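ESSB (PDB 2YNQ) is an integral membrane component of the type VII secretion system, represented here by the protein's extracellular fragment, and binds copies of itself. Local coordinates at residues E60-T64 with V65-I69; I99-R102 with D103-V106; E126-K129 with K130-I134; E140-R143 with E144-E147. All coordinates share one frame; numbering follows the deposited sequence.

Contact 1: E60-T64 with V65-I69; sequences EQRQT and VSNNI. With NA (sodium ion), chain O.
A sodium site sits at the C-terminal end of helix 59-64, where Arg62 O, Val65 O and Asn67 OD1 converge on one ion. The shortest of these bonds is that of Arg62 O, 2.2 Å from the sodium; Val65 O follows at 2.4 Å from the metal. Asn67 supplies OD1 at 2.6 Å from the ion, and three waters complete the set, one of them distant. The site suits its ligands: at the helix end the Arg62 carbonyl is available to the ion, and a neutral amide oxygen is a fitting donor to a hard monovalent cation. Asn67 reaches the ion with CG wedged between its own N and carbonyl carbon (chi1 68°), which leaves ND2 crossing near the aliphatic Arg62 CG, 3.9 Å away. Val65, the first residue to leave helical geometry, still gives its N to Gln61 O at 2.9 Å, the last turn of the helix. Its CG2 rests 3.5 Å from the same Gln61 O, while its branches pack on Leu104, Tyr107 and Trp81, a fitting place for a compact apolar residue. From here the chain bends through an inverse gamma turn centred on Ser66, bringing Asn67 back beside the metal. Thr64 OG1 reaches back one turn to hydrogen-bond Glu60 O, from 38° above the carbonyl plane, though the modelled length is doubtfully short; Arg62 and Thr64 also face the second subunit.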
loop_
_atom_site.group_PDB
_atom_site.type_symbol
_atom_site.label_atom_id
_atom_site.label_comp_id
_atom_site.label_asym_id
_atom_site.label_seq_id
_atom_site.Cartn_x
_atom_site.Cartn_y
_atom_site.Cartn_z
ATOM N N GLU D 60 9.790 -0.537 -2.931
ATOM C CA GLU D 60 10.515 -1.357 -1.962
ATOM C C GLU D 60 9.696 -2.578 -1.513
ATOM O O GLU D 60 10.209 -3.704 -1.521
ATOM C CB GLU D 60 10.936 -0.544 -0.728
ATOM C CG GLU D 60 11.886 0.615 -1.005
ATOM C CD GLU D 60 11.189 1.875 -1.536
ATOM O OE1 GLU D 60 9.968 2.082 -1.307
ATOM O OE2 GLU D 60 11.896 2.672 -2.182
ATOM N N GLN D 61 8.435 -2.341 -1.129
ATOM C CA GLN D 61 7.536 -3.418 -0.711
ATOM C C GLN D 61 7.434 -4.444 -1.827
ATOM O O GLN D 61 7.592 -5.648 -1.605
ATOM C CB GLN D 61 6.145 -2.876 -0.350
ATOM C CG GLN D 61 6.093 -2.145 0.980
ATOM C CD GLN D 61 4.747 -1.505 1.294
ATOM O OE1 GLN D 61 4.231 -0.662 0.555
ATOM N NE2 GLN D 61 4.187 -1.888 2.423
ATOM N N ARG D 62 7.190 -3.932 -3.025
ATOM C CA ARG D 62 7.090 -4.709 -4.239
ATOM C C ARG D 62 8.275 -5.634 -4.463
ATOM O O ARG D 62 8.093 -6.798 -4.794
ATOM C CB ARG D 62 7.007 -3.741 -5.399
ATOM C CG ARG D 62 6.261 -4.223 -6.585
ATOM C CD ARG D 62 6.231 -3.070 -7.579
ATOM N NE ARG D 62 5.231 -2.075 -7.188
ATOM C CZ ARG D 62 3.962 -2.129 -7.571
ATOM N NH1 ARG D 62 3.554 -3.110 -8.355
ATOM N NH2 ARG D 62 3.110 -1.201 -7.176
ATOM N N GLN D 63 9.483 -5.114 -4.293
ATOM C CA GLN D 63 10.703 -5.913 -4.406
ATOM C C GLN D 63 10.767 -6.989 -3.331
ATOM O O GLN D 63 11.341 -8.051 -3.531
ATOM C CB GLN D 63 11.945 -5.017 -4.270
ATOM C CG GLN D 63 12.324 -4.244 -5.533
ATOM C CD GLN D 63 13.345 -3.098 -5.294
ATOM O OE1 GLN D 63 13.497 -2.216 -6.143
ATOM N NE2 GLN D 63 14.041 -3.120 -4.147
ATOM N N THR D 64 10.176 -6.690 -2.185
ATOM C CA THR D 64 10.287 -7.505 -0.998
ATOM C C THR D 64 9.336 -8.695 -1.017
ATOM O O THR D 64 9.748 -9.785 -0.646
ATOM C CB THR D 64 10.003 -6.651 0.261
ATOM O OG1 THR D 64 10.800 -5.466 0.220
ATOM C CG2 THR D 64 10.297 -7.418 1.551
ATOM N N VAL D 65 8.081 -8.490 -1.426
ATOM C CA VAL D 65 7.038 -9.522 -1.269
ATOM C C VAL D 65 6.846 -10.404 -2.495
ATOM O O VAL D 65 7.173 -10.005 -3.612
ATOM C CB VAL D 65 5.653 -8.936 -0.837
ATOM C CG1 VAL D 65 5.743 -8.272 0.512
ATOM C CG2 VAL D 65 5.072 -7.988 -1.900
ATOM N N SER D 66 6.307 -11.603 -2.281
ATOM C CA SER D 66 6.004 -12.536 -3.371
ATOM C C SER D 66 4.651 -12.185 -3.965
ATOM O O SER D 66 3.649 -12.837 -3.654
ATOM C CB SER D 66 5.929 -13.974 -2.855
ATOM O OG SER D 66 7.180 -14.464 -2.431
ATOM N N ASN D 67 4.618 -11.156 -4.808
ATOM C CA ASN D 67 3.365 -10.680 -5.365
ATOM C C ASN D 67 3.186 -11.070 -6.836
ATOM O O ASN D 67 2.312 -10.546 -7.515
ATOM C CB ASN D 67 3.294 -9.166 -5.232
ATOM C CG ASN D 67 4.307 -8.462 -6.123
ATOM O OD1 ASN D 67 5.432 -8.955 -6.331
ATOM N ND2 ASN D 67 3.918 -7.314 -6.656
ATOM N N ASN D 68 4.011 -11.971 -7.346
ATOM C CA ASN D 68 3.782 -12.437 -8.692
ATOM C C ASN D 68 2.728 -13.543 -8.712
ATOM O O ASN D 68 2.801 -14.485 -7.913
ATOM C CB ASN D 68 5.081 -12.902 -9.355
ATOM C CG ASN D 68 4.876 -13.246 -10.836
ATOM O OD1 ASN D 68 4.198 -12.503 -11.577
ATOM N ND2 ASN D 68 5.445 -14.386 -11.271
ATOM N N ILE D 69 1.750 -13.422 -9.615
ATOM C CA ILE D 69 0.655 -14.401 -9.733
ATOM C C ILE D 69 0.533 -14.904 -11.172
ATOM O O ILE D 69 0.390 -14.113 -12.102
ATOM C CB ILE D 69 -0.715 -13.802 -9.302
ATOM C CG1 ILE D 69 -0.629 -13.108 -7.931
ATOM C CG2 ILE D 69 -1.810 -14.872 -9.347
ATOM C CD1 ILE D 69 -1.043 -13.957 -6.760
HETATM NA NA NA O . 7.974 -8.881 -5.628
HETATM O O HOH W 1 9.736 -10.576 -5.237
HETATM O O HOH W 2 7.517 -11.628 -6.626
HETATM O O HOH W 3 8.783 -8.520 -7.934
#

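Contact 2: I99-R102 with D103-V106; sequences IEDR and DLIV
Asp101 caps the start of helix 102-118, offering both its side chain and its carbonyl to the amides of the first turn. OD1 of Asp101 accepts a weak bond from Leu104 N at 3.3 Å, the classic N-cap service of a short acidic side chain. CG of Asp101 lies opposite its own N (chi1 -173°), a turn that carries the carboxylate over to that amide and lays its carbon against Leu104 CG at 3.5 Å. The other oxygen, OD2, is hydrogen-bonded to Tyr77 OH and Ser66 OG, and a carboxylate near a helix N terminus would probably be stabilised by the helix dipole. Asp101 O takes Ile105 N at 3.0 Å and, more weakly, Leu104 N as well. Arg102 O is satisfied in turn by Val106 N at 3.0 Å, the donor lying in the carbonyl plane. Bends at chi2 and chi3 bring the Arg102 guanidinium alongside Asp103, and its NH1 donates to Asp103 OD1 at 2.8 Å, a salt bridge that lies in the guanidinium plane and enters on the syn side, 31° out of the carboxylate plane. Replacing Arg102 with an alanine would probably leave the Asp103 carboxylate without this positive mate. Leu104 packs on Tyr77 and Trp81 of helix 75-85, Ile105 on Leu93 and Ala96 of helix 89-99, and Ile105 and Val106 both meet Tyr141 of helix 124-152.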
loop_
_atom_site.group_PDB
_atom_site.type_symbol
_atom_site.label_atom_id
_atom_site.label_comp_id
_atom_site.label_asym_id
_atom_site.label_seq_id
_atom_site.Cartn_x
_atom_site.Cartn_y
_atom_site.Cartn_z
ATOM N N ILE D 99 2.558 -21.249 4.678
ATOM C CA ILE D 99 3.412 -21.188 3.496
ATOM C C ILE D 99 4.875 -21.083 3.897
ATOM O O ILE D 99 5.761 -21.487 3.158
ATOM C CB ILE D 99 3.049 -19.940 2.644
ATOM C CG1 ILE D 99 1.654 -20.082 2.045
ATOM C CG2 ILE D 99 4.039 -19.720 1.515
ATOM C CD1 ILE D 99 1.113 -18.756 1.496
ATOM N N GLU D 100 5.111 -20.534 5.080
ATOM C CA GLU D 100 6.455 -20.249 5.572
ATOM C C GLU D 100 7.200 -19.269 4.654
ATOM O O GLU D 100 8.374 -19.452 4.347
ATOM C CB GLU D 100 7.247 -21.544 5.786
ATOM C CG GLU D 100 6.544 -22.521 6.717
ATOM C CD GLU D 100 7.424 -23.686 7.111
ATOM O OE1 GLU D 100 7.571 -24.637 6.317
ATOM O OE2 GLU D 100 7.966 -23.648 8.225
ATOM N N ASP D 101 6.500 -18.234 4.218
ATOM C CA ASP D 101 7.103 -17.195 3.407
ATOM C C ASP D 101 7.326 -15.988 4.314
ATOM O O ASP D 101 6.364 -15.317 4.714
ATOM C CB ASP D 101 6.176 -16.837 2.239
ATOM C CG ASP D 101 6.815 -15.871 1.244
ATOM O OD1 ASP D 101 7.382 -14.821 1.673
ATOM O OD2 ASP D 101 6.734 -16.174 0.022
ATOM N N ARG D 102 8.587 -15.722 4.639
ATOM C CA ARG D 102 8.952 -14.720 5.666
ATOM C C ARG D 102 8.363 -13.338 5.400
ATOM O O ARG D 102 7.666 -12.780 6.243
ATOM C CB ARG D 102 10.471 -14.631 5.814
ATOM C CG ARG D 102 10.922 -13.684 6.901
ATOM C CD ARG D 102 12.004 -12.747 6.382
ATOM N NE ARG D 102 13.117 -13.497 5.827
ATOM C CZ ARG D 102 13.555 -13.425 4.572
ATOM N NH1 ARG D 102 13.009 -12.610 3.686
ATOM N NH2 ARG D 102 14.582 -14.175 4.213
ATOM N N ASP D 103 8.619 -12.803 4.212
ATOM C CA ASP D 103 8.190 -11.455 3.884
ATOM C C ASP D 103 6.692 -11.315 3.753
ATOM O O ASP D 103 6.160 -10.215 3.931
ATOM C CB ASP D 103 8.929 -10.962 2.655
ATOM C CG ASP D 103 10.441 -11.042 2.837
ATOM O OD1 ASP D 103 10.926 -10.777 3.965
ATOM O OD2 ASP D 103 11.143 -11.395 1.878
ATOM N N LEU D 104 6.004 -12.429 3.497
ATOM C CA LEU D 104 4.563 -12.407 3.469
ATOM C C LEU D 104 4.017 -12.364 4.891
ATOM O O LEU D 104 3.022 -11.686 5.151
ATOM C CB LEU D 104 3.981 -13.572 2.643
ATOM C CG LEU D 104 4.173 -13.531 1.111
ATOM C CD1 LEU D 104 3.298 -14.572 0.424
ATOM C CD2 LEU D 104 3.907 -12.176 0.499
ATOM N N ILE D 105 4.665 -13.062 5.813
ATOM C CA ILE D 105 4.282 -12.984 7.225
ATOM C C ILE D 105 4.475 -11.558 7.694
ATOM O O ILE D 105 3.576 -10.967 8.296
ATOM C CB ILE D 105 5.088 -13.957 8.130
ATOM C CG1 ILE D 105 4.854 -15.413 7.687
ATOM C CG2 ILE D 105 4.723 -13.744 9.603
ATOM C CD1 ILE D 105 5.803 -16.467 8.323
ATOM N N VAL D 106 5.622 -10.975 7.379
ATOM C CA VAL D 106 5.857 -9.601 7.781
ATOM C C VAL D 106 4.800 -8.673 7.195
ATOM O O VAL D 106 4.258 -7.813 7.902
ATOM C CB VAL D 106 7.263 -9.106 7.394
ATOM C CG1 VAL D 106 7.347 -7.615 7.580
ATOM C CG2 VAL D 106 8.323 -9.820 8.215
#

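Contact 3: E126-K129 with K130-I134; sequences EKQK and KLDEI
Lys127 and Leu131, one helical turn apart, lie side by side and point the same way, with Lys127 CG 3.9 Å from Leu131 CD2. That methyl also comes to 3.0 Å from Lys127 O, unusually near, and chi2 of Leu131 (-24°) is far from staggered, so the fine placement of this branch is doubtful. Lys127 O accepts from Leu131 N at 3.0 Å. On the next strip of the surface, Gln128 OE1 stands 3.6 Å from Asp132 OD1, the amide and carboxylate planes 59° apart. Asp132 OD2 lies 3.0 Å from Gln128 O, but two acceptors cannot bond, and this approach is probably unfavourable. The third pair is Lys129 and Glu133: the lysine runs fully extended, and its CE comes within 3.4 Å of Glu133 OE2. Its ammonium NZ remains 4.5 Å from that same OE2, too far for a salt bridge, so the attraction is long and probably softened by solvent on this exposed side. Behind the first shell, i to i+4 backbone bonds from Leu131, Asp132 and Glu133 fix the spacing of the three pairs, and Lys130 N adds a like bond to Glu126 O. Further out, Lys127 NZ reaches Asp119 O, Leu131 packs on Arg113 and Ile116, and Ile134 on Tyr112, all across to helix 102-118 or the loop after it. Apolar residues on the packed face and charged ones on the outer face make this an amphipathic helix, the second arm of an antiparallel helical hairpin.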
loop_
_atom_site.group_PDB
_atom_site.type_symbol
_atom_site.label_atom_id
_atom_site.label_comp_id
_atom_site.label_asym_id
_atom_site.label_seq_id
_atom_site.Cartn_x
_atom_site.Cartn_y
_atom_site.Cartn_z
ATOM N N GLU D 126 -4.361 -2.886 26.385
ATOM C CA GLU D 126 -4.377 -4.103 25.566
ATOM C C GLU D 126 -3.951 -3.788 24.134
ATOM O O GLU D 126 -3.253 -4.581 23.495
ATOM C CB GLU D 126 -5.761 -4.752 25.563
ATOM C CG GLU D 126 -5.952 -5.849 26.599
ATOM C CD GLU D 126 -7.424 -6.124 26.888
ATOM O OE1 GLU D 126 -8.261 -5.923 25.977
ATOM O OE2 GLU D 126 -7.748 -6.530 28.031
ATOM N N LYS D 127 -4.382 -2.625 23.647
ATOM C CA LYS D 127 -3.976 -2.117 22.347
ATOM C C LYS D 127 -2.454 -2.058 22.274
ATOM O O LYS D 127 -1.846 -2.731 21.439
ATOM C CB LYS D 127 -4.548 -0.716 22.140
ATOM C CG LYS D 127 -4.699 -0.269 20.699
ATOM C CD LYS D 127 -6.165 -0.150 20.351
ATOM C CE LYS D 127 -6.432 1.106 19.553
ATOM N NZ LYS D 127 -7.883 1.419 19.543
ATOM N N GLN D 128 -1.852 -1.267 23.168
ATOM C CA GLN D 128 -0.414 -0.982 23.140
ATOM C C GLN D 128 0.424 -2.243 23.294
ATOM O O GLN D 128 1.439 -2.399 22.621
ATOM C CB GLN D 128 -0.041 0.051 24.216
ATOM C CG GLN D 128 1.325 0.730 24.006
ATOM C CD GLN D 128 1.453 1.424 22.650
ATOM O OE1 GLN D 128 2.442 1.247 21.938
ATOM N NE2 GLN D 128 0.444 2.205 22.285
ATOM N N LYS D 129 -0.019 -3.135 24.176
ATOM C CA LYS D 129 0.636 -4.416 24.383
ATOM C C LYS D 129 0.719 -5.196 23.074
ATOM O O LYS D 129 1.787 -5.701 22.721
ATOM C CB LYS D 129 -0.108 -5.236 25.441
ATOM C CG LYS D 129 0.531 -6.586 25.740
ATOM C CD LYS D 129 -0.254 -7.380 26.777
ATOM C CE LYS D 129 0.355 -8.773 26.959
ATOM N NZ LYS D 129 -0.359 -9.565 27.997
ATOM N N LYS D 130 -0.404 -5.276 22.358
ATOM C CA LYS D 130 -0.477 -6.040 21.109
ATOM C C LYS D 130 0.364 -5.442 19.987
ATOM O O LYS D 130 1.087 -6.169 19.318
ATOM C CB LYS D 130 -1.928 -6.268 20.672
ATOM C CG LYS D 130 -2.077 -7.279 19.529
ATOM C CD LYS D 130 -3.101 -8.358 19.862
ATOM C CE LYS D 130 -2.401 -9.682 20.177
ATOM N NZ LYS D 130 -3.356 -10.765 20.537
ATOM N N LEU D 131 0.291 -4.127 19.798
ATOM C CA LEU D 131 1.174 -3.464 18.843
ATOM C C LEU D 131 2.625 -3.847 19.114
ATOM O O LEU D 131 3.382 -4.126 18.181
ATOM C CB LEU D 131 1.056 -1.938 18.922
ATOM C CG LEU D 131 -0.087 -1.140 18.288
ATOM C CD1 LEU D 131 -0.727 -1.894 17.127
ATOM C CD2 LEU D 131 -1.121 -0.760 19.331
ATOM N N ASP D 132 2.989 -3.855 20.398
ATOM C CA ASP D 132 4.347 -4.136 20.841
ATOM C C ASP D 132 4.742 -5.579 20.547
ATOM O O ASP D 132 5.832 -5.830 20.021
ATOM C CB ASP D 132 4.514 -3.793 22.331
ATOM C CG ASP D 132 4.497 -2.286 22.592
ATOM O OD1 ASP D 132 4.766 -1.505 21.651
ATOM O OD2 ASP D 132 4.217 -1.878 23.742
ATOM N N GLU D 133 3.852 -6.518 20.862
ATOM C CA GLU D 133 4.049 -7.907 20.452
ATOM C C GLU D 133 4.310 -8.016 18.940
ATOM O O GLU D 133 5.169 -8.792 18.505
ATOM C CB GLU D 133 2.838 -8.771 20.804
ATOM C CG GLU D 133 2.522 -8.922 22.291
ATOM C CD GLU D 133 1.294 -9.800 22.545
ATOM O OE1 GLU D 133 0.845 -10.521 21.611
ATOM O OE2 GLU D 133 0.777 -9.768 23.687
ATOM N N ILE D 134 3.577 -7.237 18.143
ATOM C CA ILE D 134 3.653 -7.354 16.678
ATOM C C ILE D 134 4.960 -6.813 16.158
ATOM O O ILE D 134 5.621 -7.441 15.344
ATOM C CB ILE D 134 2.438 -6.676 15.965
ATOM C CG1 ILE D 134 1.200 -7.565 16.080
ATOM C CG2 ILE D 134 2.732 -6.408 14.498
ATOM C CD1 ILE D 134 -0.096 -6.818 15.930
#

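Contact 4: E140-R143 with E144-E147; sequences EYER and ERKE
Glu142 and Arg145, three residues apart on helix 124-152, form the tight part of this contact. The arginine grips side-on with two nitrogens: NE donates to Glu142 OE1 at 2.9 Å, and NH2 to Glu142 OE2 at 2.9 Å. Each oxygen lies near the guanidinium plane, although the two flat groups are 47° apart, and OE2 is met from above the carboxylate plane. A bend at chi3 (51°) in the long arginine chain curls the guanidinium back to its partner. NH2 also bridges to Glu60 of the second subunit, and NH1 to Glu149, so one buried cation serves three carboxylates. With an alanine in place of Arg145, Glu142 is likely to be left a buried charge without its mate, and the salt bridge to Glu60 of the second subunit would be lost. Tyr141 belongs to the hairpin interface: it faces helix 102-118, while Glu144 OE1 lies 3.7 Å from its CD1. The outer side is looser. There Arg143 NH1 bridges to Glu140 OE1 at 3.1 Å, and Glu147 OE2 lies against the aliphatic part of Arg143, 3.5 Å from its CG, with 5.3 Å between Arg143 NE and that OE2.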
loop_
_atom_site.group_PDB
_atom_site.type_symbol
_atom_site.label_atom_id
_atom_site.label_comp_id
_atom_site.label_asym_id
_atom_site.label_seq_id
_atom_site.Cartn_x
_atom_site.Cartn_y
_atom_site.Cartn_z
ATOM N N GLU D 140 12.000 -9.298 14.706
ATOM C CA GLU D 140 12.612 -10.618 14.689
ATOM C C GLU D 140 12.808 -11.154 13.256
ATOM O O GLU D 140 13.913 -11.591 12.909
ATOM C CB GLU D 140 11.826 -11.598 15.581
ATOM C CG GLU D 140 12.660 -12.768 16.102
ATOM C CD GLU D 140 14.057 -12.329 16.559
ATOM O OE1 GLU D 140 14.138 -11.513 17.508
ATOM O OE2 GLU D 140 15.075 -12.784 15.969
ATOM N N TYR D 141 11.748 -11.101 12.432
ATOM C CA TYR D 141 11.810 -11.545 11.026
ATOM C C TYR D 141 12.721 -10.651 10.214
ATOM O O TYR D 141 13.498 -11.124 9.382
ATOM C CB TYR D 141 10.434 -11.573 10.373
ATOM C CG TYR D 141 9.568 -12.721 10.792
ATOM C CD1 TYR D 141 9.953 -14.037 10.553
ATOM C CD2 TYR D 141 8.343 -12.493 11.409
ATOM C CE1 TYR D 141 9.145 -15.109 10.950
ATOM C CE2 TYR D 141 7.533 -13.544 11.804
ATOM C CZ TYR D 141 7.943 -14.846 11.575
ATOM O OH TYR D 141 7.127 -15.870 11.965
ATOM N N GLU D 142 12.630 -9.356 10.460
ATOM C CA GLU D 142 13.530 -8.418 9.821
ATOM C C GLU D 142 14.990 -8.730 10.137
ATOM O O GLU D 142 15.853 -8.646 9.255
ATOM C CB GLU D 142 13.168 -6.995 10.207
ATOM C CG GLU D 142 12.000 -6.442 9.412
ATOM C CD GLU D 142 12.357 -6.276 7.948
ATOM O OE1 GLU D 142 12.273 -7.277 7.211
ATOM O OE2 GLU D 142 12.760 -5.159 7.546
ATOM N N ARG D 143 15.264 -9.111 11.386
ATOM C CA ARG D 143 16.612 -9.517 11.769
ATOM C C ARG D 143 17.018 -10.756 10.974
ATOM O O ARG D 143 18.154 -10.846 10.498
ATOM C CB ARG D 143 16.714 -9.765 13.280
ATOM C CG ARG D 143 18.134 -9.968 13.779
ATOM C CD ARG D 143 18.222 -9.878 15.298
ATOM N NE ARG D 143 17.923 -8.535 15.810
ATOM C CZ ARG D 143 16.788 -8.193 16.417
ATOM N NH1 ARG D 143 15.828 -9.093 16.607
ATOM N NH2 ARG D 143 16.619 -6.946 16.843
ATOM N N GLU D 144 16.082 -11.692 10.807
ATOM C CA GLU D 144 16.355 -12.921 10.055
ATOM C C GLU D 144 16.655 -12.672 8.575
ATOM O O GLU D 144 17.566 -13.300 8.011
ATOM C CB GLU D 144 15.232 -13.944 10.222
ATOM C CG GLU D 144 15.325 -14.712 11.523
ATOM C CD GLU D 144 14.136 -15.615 11.769
ATOM O OE1 GLU D 144 13.248 -15.718 10.891
ATOM O OE2 GLU D 144 14.091 -16.227 12.858
ATOM N N ARG D 145 15.903 -11.752 7.968
ATOM C CA ARG D 145 16.130 -11.364 6.582
ATOM C C ARG D 145 17.530 -10.784 6.411
ATOM O O ARG D 145 18.267 -11.179 5.504
ATOM C CB ARG D 145 15.077 -10.364 6.107
ATOM C CG ARG D 145 15.185 -10.019 4.629
ATOM C CD ARG D 145 14.176 -8.951 4.191
ATOM N NE ARG D 145 14.200 -7.756 5.040
ATOM C CZ ARG D 145 15.205 -6.883 5.106
ATOM N NH1 ARG D 145 16.302 -7.057 4.380
ATOM N NH2 ARG D 145 15.117 -5.836 5.913
ATOM N N LYS D 146 17.890 -9.860 7.300
ATOM C CA LYS D 146 19.191 -9.201 7.251
ATOM C C LYS D 146 20.358 -10.195 7.337
ATOM O O LYS D 146 21.335 -10.076 6.596
ATOM C CB LYS D 146 19.284 -8.124 8.338
ATOM C CG LYS D 146 19.011 -6.702 7.832
ATOM C CD LYS D 146 18.688 -5.719 8.962
ATOM C CE LYS D 146 17.200 -5.775 9.327
ATOM N NZ LYS D 146 16.779 -4.784 10.354
ATOM N N GLU D 147 20.236 -11.181 8.222
ATOM C CA GLU D 147 21.258 -12.220 8.394
ATOM C C GLU D 147 21.362 -13.178 7.202
ATOM O O GLU D 147 22.461 -13.633 6.850
ATOM C CB GLU D 147 21.027 -12.994 9.695
ATOM C CG GLU D 147 21.637 -12.311 10.922
ATOM C CD GLU D 147 21.123 -12.876 12.240
ATOM O OE1 GLU D 147 21.040 -14.119 12.376
ATOM O OE2 GLU D 147 20.809 -12.070 13.147
#

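How the contacts relate
The four contacts follow one another in series, each spanning adjoining segments; none nests within or crosses another, and none closes a long loop. Contact 1 ends helix 59-64, and contact 2 opens helix 102-118; they meet through Ser66 and Asp101 and through Val65 and Leu104, tying the sodium-bound loop to the start of that helix. Contacts 3 and 4 lie on helix 124-152, their centres about 20 Å apart. Contacts 2 and 4 meet across the two arms of the hairpin, whereas contact 3 stays clear of the other three. Contacts 1 and 4 do not touch, but both, and contact 2 through Val106, face the second subunit.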